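PDB 6NOB: beta-fructofuranosidase from Bifidobacterium adolescentis, which probably hydrolyses terminal, non-reducing beta-D-fructofuranoside residues, such as that of sucrose. Local coordinates for residues P547-L551 and L606-A610; Q16-E22 and R51-I57. All blocks are in the same frame, centred on the assembly; numbering follows the deposited sequence.

Interaction 1. Residues P547-L551 and L606-A610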
# COMPACT_ATOMS: atom_id res chain seq x y z
N PRO A 547 17.30 -23.55 0.63
CA PRO A 547 17.94 -22.45 1.36
C PRO A 547 17.88 -21.16 0.56
O PRO A 547 18.11 -21.15 -0.65
CB PRO A 547 19.38 -22.93 1.54
CG PRO A 547 19.31 -24.43 1.41
CD PRO A 547 18.21 -24.69 0.43
N THR A 548 17.55 -20.06 1.24
CA THR A 548 17.55 -18.75 0.60
C THR A 548 18.63 -17.87 1.23
O THR A 548 19.01 -18.05 2.40
CB THR A 548 16.20 -18.04 0.72
OG1 THR A 548 15.84 -17.88 2.10
CG2 THR A 548 15.13 -18.85 0.01
N GLU A 549 19.10 -16.91 0.45
CA GLU A 549 20.13 -15.97 0.89
C GLU A 549 19.84 -14.62 0.27
O GLU A 549 19.58 -14.53 -0.93
CB GLU A 549 21.53 -16.46 0.50
CG GLU A 549 22.65 -15.85 1.31
CD GLU A 549 24.02 -16.35 0.91
OE1 GLU A 549 24.17 -16.85 -0.23
OE2 GLU A 549 24.95 -16.23 1.73
N LEU A 550 19.88 -13.57 1.09
CA LEU A 550 19.59 -12.21 0.66
C LEU A 550 20.87 -11.39 0.74
O LEU A 550 21.45 -11.24 1.83
CB LEU A 550 18.49 -11.59 1.52
CG LEU A 550 18.14 -10.13 1.23
CD1 LEU A 550 17.60 -9.99 -0.18
CD2 LEU A 550 17.14 -9.60 2.25
N LEU A 551 21.30 -10.84 -0.39
CA LEU A 551 22.55 -10.11 -0.47
C LEU A 551 22.34 -8.75 -1.11
O LEU A 551 21.47 -8.57 -1.96
CB LEU A 551 23.61 -10.86 -1.29
CG LEU A 551 23.70 -12.37 -1.18
CD1 LEU A 551 24.63 -12.91 -2.25
CD2 LEU A 551 24.20 -12.76 0.20
N LEU A 606 10.04 -8.37 -0.13
CA LEU A 606 9.79 -9.37 0.90
C LEU A 606 10.87 -10.45 0.85
O LEU A 606 11.26 -10.92 -0.22
CB LEU A 606 8.42 -10.01 0.71
CG LEU A 606 7.19 -9.09 0.74
CD1 LEU A 606 5.92 -9.91 0.56
CD2 LEU A 606 7.15 -8.29 2.02
N PHE A 607 11.34 -10.85 2.03
CA PHE A 607 12.29 -11.96 2.13
C PHE A 607 12.19 -12.53 3.54
O PHE A 607 12.64 -11.89 4.49
CB PHE A 607 13.71 -11.51 1.82
CG PHE A 607 14.71 -12.63 1.87
CD1 PHE A 607 15.38 -12.92 3.05
CD2 PHE A 607 14.97 -13.40 0.75
CE1 PHE A 607 16.29 -13.96 3.10
CE2 PHE A 607 15.88 -14.43 0.79
CZ PHE A 607 16.54 -14.71 1.97
N GLN A 608 11.63 -13.73 3.66
CA GLN A 608 11.41 -14.36 4.96
C GLN A 608 12.74 -14.87 5.51
O GLN A 608 13.24 -15.92 5.10
CB GLN A 608 10.40 -15.50 4.84
CG GLN A 608 10.06 -16.15 6.17
CD GLN A 608 9.43 -15.17 7.15
OE1 GLN A 608 8.33 -14.66 6.92
NE2 GLN A 608 10.14 -14.89 8.24
N GLY A 609 13.32 -14.12 6.45
CA GLY A 609 14.47 -14.62 7.17
C GLY A 609 14.08 -15.66 8.19
O GLY A 609 12.92 -15.79 8.59
N ALA A 610 15.07 -16.44 8.62
CA ALA A 610 14.82 -17.49 9.60
C ALA A 610 14.33 -16.88 10.92
O ALA A 610 14.67 -15.75 11.27
CB ALA A 610 16.09 -18.31 9.84
O HOH W 1 13.17 -17.00 2.61
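Phe-607 reaches across to Thr-548 and Leu-550 inside the C-terminal beta-sandwich characteristic of family 32 glycosidases, joining the loop after strand 601-606 of one sheet to strand 547-555 of the other. The apolar part centres on its ring. Leu-550 CB sits over one face as a CH-pi contact, 3.6 Å from the centroid of the Phe-607 ring and 10° off the normal, so the methylene lies almost squarely above the middle. Leu-550 CD2 follows the ring back toward its root, 3.8 Å from Phe-607 CD1. With CG anti to the backbone N (chi1 -178°), the Phe-607 side chain extends toward the strand and lays its ring against Leu-550 CB. Ala-537 on strand 532-540 also touches Phe-607, while Val-592 on strand 591-596 packs against Leu-550. Cutting the phenylalanine back to an alanine here is likely to leave Leu-550 CB without its aromatic partner and to open a gap between the loop and the strand.

Polar contact is indirect. The Thr-548 hydroxyl approaches the far end of the ring obliquely, with OG1 3.2 Å from Phe-607 CZ, and donates to a water 2.9 Å away from OG1. That water in turn donates a hydrogen bond to Gln-608 O, 2.7 Å from the water oxygen, and thus bridges strand and loop beside the ring face opposite Leu-550. The loop is also braced internally: the Gln-608 amide donates in its own plane to a lone pair of the next residue's carbonyl, NE2 to Gly-609 O being 2.9 Å and the N-H...O angle 168°.

Interaction 2. Residues Q16-E22 and R51-I57; sequences QLDLFAE and RRHHFSI
Leu-17 and Ile-57, Leu-19 and Phe-55, and Ala-21 and His-53 form the hydrogen-bonded pairs of an antiparallel beta ladder in the small N-terminal beta domain. Each pair exchanges two N-H...O=C bonds. Leu-17 N to Ile-57 O measures 2.7 Å. Ala-21 N to His-53 O is longer, 3.0 Å. Alternate residues of strand 16-23 turn their backbone groups to strand 72-80, as Asp-18 does with Tyr-78. On the face bearing Asp-18, Phe-20 and His-54, the imidazole is held at both nitrogens: NE2 donates to the anti lone pair of Asp-18 OD2 at 2.7 Å, while ND1 is hydrogen-bonded to Glu-179 OE2. Two carboxylates would probably stabilise a protonated imidazole. A trans chi1 (171°) lays the His-54 ring alongside Phe-20, which stacks on it face to face, centroids of Phe-20 and His-54 3.9 Å apart and planes at 18°. The other Asp-18 oxygen, OD1, accepts from Gln-16 NE2 on its syn side at 3.0 Å. The opposite face is largely apolar: Leu-19, Phe-55 and Ile-57 meet Val-31 of the neighbouring sheet, and Ala-21 CB touches the Phe-55 ring edge 3.7 Å from CE2. His-53 is the exception, its ND1 satisfied by Glu-50 OE1. Arg-52 spends NH1 on a salt bridge to Asp-156, and NH2 lies 3.5 Å from Glu-22 OE2 in a second, the carboxylate standing 86° to the guanidinium plane.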
# COMPACT_ATOMS: atom_id res chain seq x y z
N GLN A 16 -20.02 -2.30 21.32
CA GLN A 16 -20.44 -2.84 20.04
C GLN A 16 -19.52 -3.97 19.63
O GLN A 16 -18.31 -3.89 19.82
CB GLN A 16 -20.45 -1.73 18.98
CG GLN A 16 -20.93 -2.15 17.61
CD GLN A 16 -20.98 -0.98 16.65
OE1 GLN A 16 -21.66 0.01 16.91
NE2 GLN A 16 -20.25 -1.08 15.55
N LEU A 17 -20.11 -5.03 19.08
CA LEU A 17 -19.37 -6.20 18.61
C LEU A 17 -19.59 -6.33 17.11
O LEU A 17 -20.73 -6.49 16.65
CB LEU A 17 -19.82 -7.47 19.33
CG LEU A 17 -19.23 -8.79 18.83
CD1 LEU A 17 -17.73 -8.84 19.07
CD2 LEU A 17 -19.92 -9.97 19.50
N ASP A 18 -18.50 -6.27 16.34
CA ASP A 18 -18.56 -6.34 14.89
C ASP A 18 -18.08 -7.71 14.42
O ASP A 18 -17.00 -8.16 14.81
CB ASP A 18 -17.71 -5.23 14.26
CG ASP A 18 -18.34 -3.86 14.41
OD1 ASP A 18 -18.27 -3.28 15.51
OD2 ASP A 18 -18.91 -3.37 13.41
N LEU A 19 -18.88 -8.36 13.58
CA LEU A 19 -18.55 -9.68 13.06
C LEU A 19 -18.75 -9.69 11.55
O LEU A 19 -19.81 -9.28 11.06
CB LEU A 19 -19.42 -10.77 13.71
CG LEU A 19 -19.42 -10.83 15.24
CD1 LEU A 19 -20.39 -11.89 15.72
CD2 LEU A 19 -18.03 -11.08 15.78
N PHE A 20 -17.74 -10.16 10.82
CA PHE A 20 -17.81 -10.32 9.37
C PHE A 20 -18.01 -11.81 9.09
O PHE A 20 -17.06 -12.60 9.17
CB PHE A 20 -16.56 -9.76 8.70
CG PHE A 20 -16.42 -8.27 8.85
CD1 PHE A 20 -15.93 -7.72 10.02
CD2 PHE A 20 -16.80 -7.42 7.82
CE1 PHE A 20 -15.81 -6.35 10.16
CE2 PHE A 20 -16.68 -6.05 7.96
CZ PHE A 20 -16.18 -5.51 9.13
N ALA A 21 -19.24 -12.19 8.77
CA ALA A 21 -19.65 -13.58 8.72
C ALA A 21 -19.92 -14.02 7.29
O ALA A 21 -20.40 -13.24 6.45
CB ALA A 21 -20.89 -13.82 9.58
N GLU A 22 -19.63 -15.29 7.02
CA GLU A 22 -19.87 -15.92 5.73
C GLU A 22 -20.90 -17.02 5.91
O GLU A 22 -20.78 -17.84 6.82
CB GLU A 22 -18.57 -16.50 5.15
CG GLU A 22 -18.65 -16.91 3.69
CD GLU A 22 -17.29 -17.23 3.11
OE1 GLU A 22 -16.27 -16.93 3.77
OE2 GLU A 22 -17.23 -17.79 1.99
N ARG A 51 -24.72 -13.81 1.07
CA ARG A 51 -23.82 -14.88 1.47
C ARG A 51 -22.74 -14.41 2.44
O ARG A 51 -22.08 -15.24 3.07
CB ARG A 51 -23.16 -15.52 0.24
CG ARG A 51 -22.16 -14.63 -0.46
CD ARG A 51 -21.71 -15.22 -1.79
NE ARG A 51 -21.02 -14.22 -2.60
CZ ARG A 51 -19.70 -14.08 -2.63
NH1 ARG A 51 -18.92 -14.88 -1.91
NH2 ARG A 51 -19.15 -13.15 -3.40
N ARG A 52 -22.55 -13.09 2.56
CA ARG A 52 -21.67 -12.50 3.55
C ARG A 52 -22.36 -11.28 4.14
O ARG A 52 -23.12 -10.59 3.45
CB ARG A 52 -20.31 -12.10 2.94
CG ARG A 52 -19.40 -13.28 2.64
CD ARG A 52 -18.19 -12.87 1.82
NE ARG A 52 -17.26 -13.99 1.65
CZ ARG A 52 -16.26 -14.00 0.78
NH1 ARG A 52 -16.04 -12.95 -0.01
NH2 ARG A 52 -15.46 -15.06 0.70
N HIS A 53 -22.11 -11.02 5.42
CA HIS A 53 -22.76 -9.90 6.09
C HIS A 53 -21.88 -9.41 7.23
O HIS A 53 -21.30 -10.21 7.97
CB HIS A 53 -24.15 -10.29 6.61
CG HIS A 53 -24.90 -9.15 7.23
ND1 HIS A 53 -25.58 -8.21 6.48
CD2 HIS A 53 -25.08 -8.79 8.52
CE1 HIS A 53 -26.14 -7.33 7.29
NE2 HIS A 53 -25.85 -7.66 8.53
N HIS A 54 -21.81 -8.09 7.38
CA HIS A 54 -21.11 -7.45 8.48
C HIS A 54 -22.13 -7.14 9.57
O HIS A 54 -22.99 -6.26 9.40
CB HIS A 54 -20.41 -6.18 7.99
CG HIS A 54 -19.83 -5.34 9.09
ND1 HIS A 54 -19.43 -4.03 8.88
CD2 HIS A 54 -19.58 -5.60 10.39
CE1 HIS A 54 -18.96 -3.53 10.01
NE2 HIS A 54 -19.04 -4.46 10.94
N PHE A 55 -22.05 -7.86 10.68
CA PHE A 55 -22.92 -7.64 11.83
C PHE A 55 -22.32 -6.59 12.75
O PHE A 55 -21.10 -6.56 12.97
CB PHE A 55 -23.13 -8.93 12.62
CG PHE A 55 -23.90 -9.99 11.87
CD1 PHE A 55 -25.28 -10.04 11.94
CD2 PHE A 55 -23.23 -10.94 11.13
CE1 PHE A 55 -25.98 -11.01 11.27
CE2 PHE A 55 -23.93 -11.92 10.45
CZ PHE A 55 -25.31 -11.96 10.52
N SER A 56 -23.18 -5.73 13.29
CA SER A 56 -22.80 -4.79 14.34
C SER A 56 -23.83 -4.93 15.45
O SER A 56 -24.98 -4.52 15.29
CB SER A 56 -22.75 -3.35 13.82
OG SER A 56 -21.44 -3.02 13.39
N ILE A 57 -23.42 -5.53 16.57
CA ILE A 57 -24.34 -5.94 17.63
C ILE A 57 -24.02 -5.14 18.89
O ILE A 57 -22.85 -5.07 19.30
CB ILE A 57 -24.24 -7.45 17.90
CG1 ILE A 57 -24.50 -8.23 16.61
CG2 ILE A 57 -25.22 -7.86 18.99
CD1 ILE A 57 -23.92 -9.63 16.61

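Overall arrangement
From the N terminus, strand 16-23 is the first partner to appear; the chain then runs through strands 30-34 and 40-45 before strand 52-58 returns beside it, and interaction 2 closes this short loop within the N-terminal beta domain. The chain next builds the central beta-propeller characteristic of family 32. In the C-terminal sandwich interaction 1 opens at strand 547-555 and closes at 606-610. The two loops follow in series, neither nesting nor crossing. Their centres lie 38 Å apart and their nearest atoms about 22 Å, so each ties together its own part of the molecule: strand neighbours in interaction 2, a strand of one sheet and the loop leaving the edge strand of the other in interaction 1.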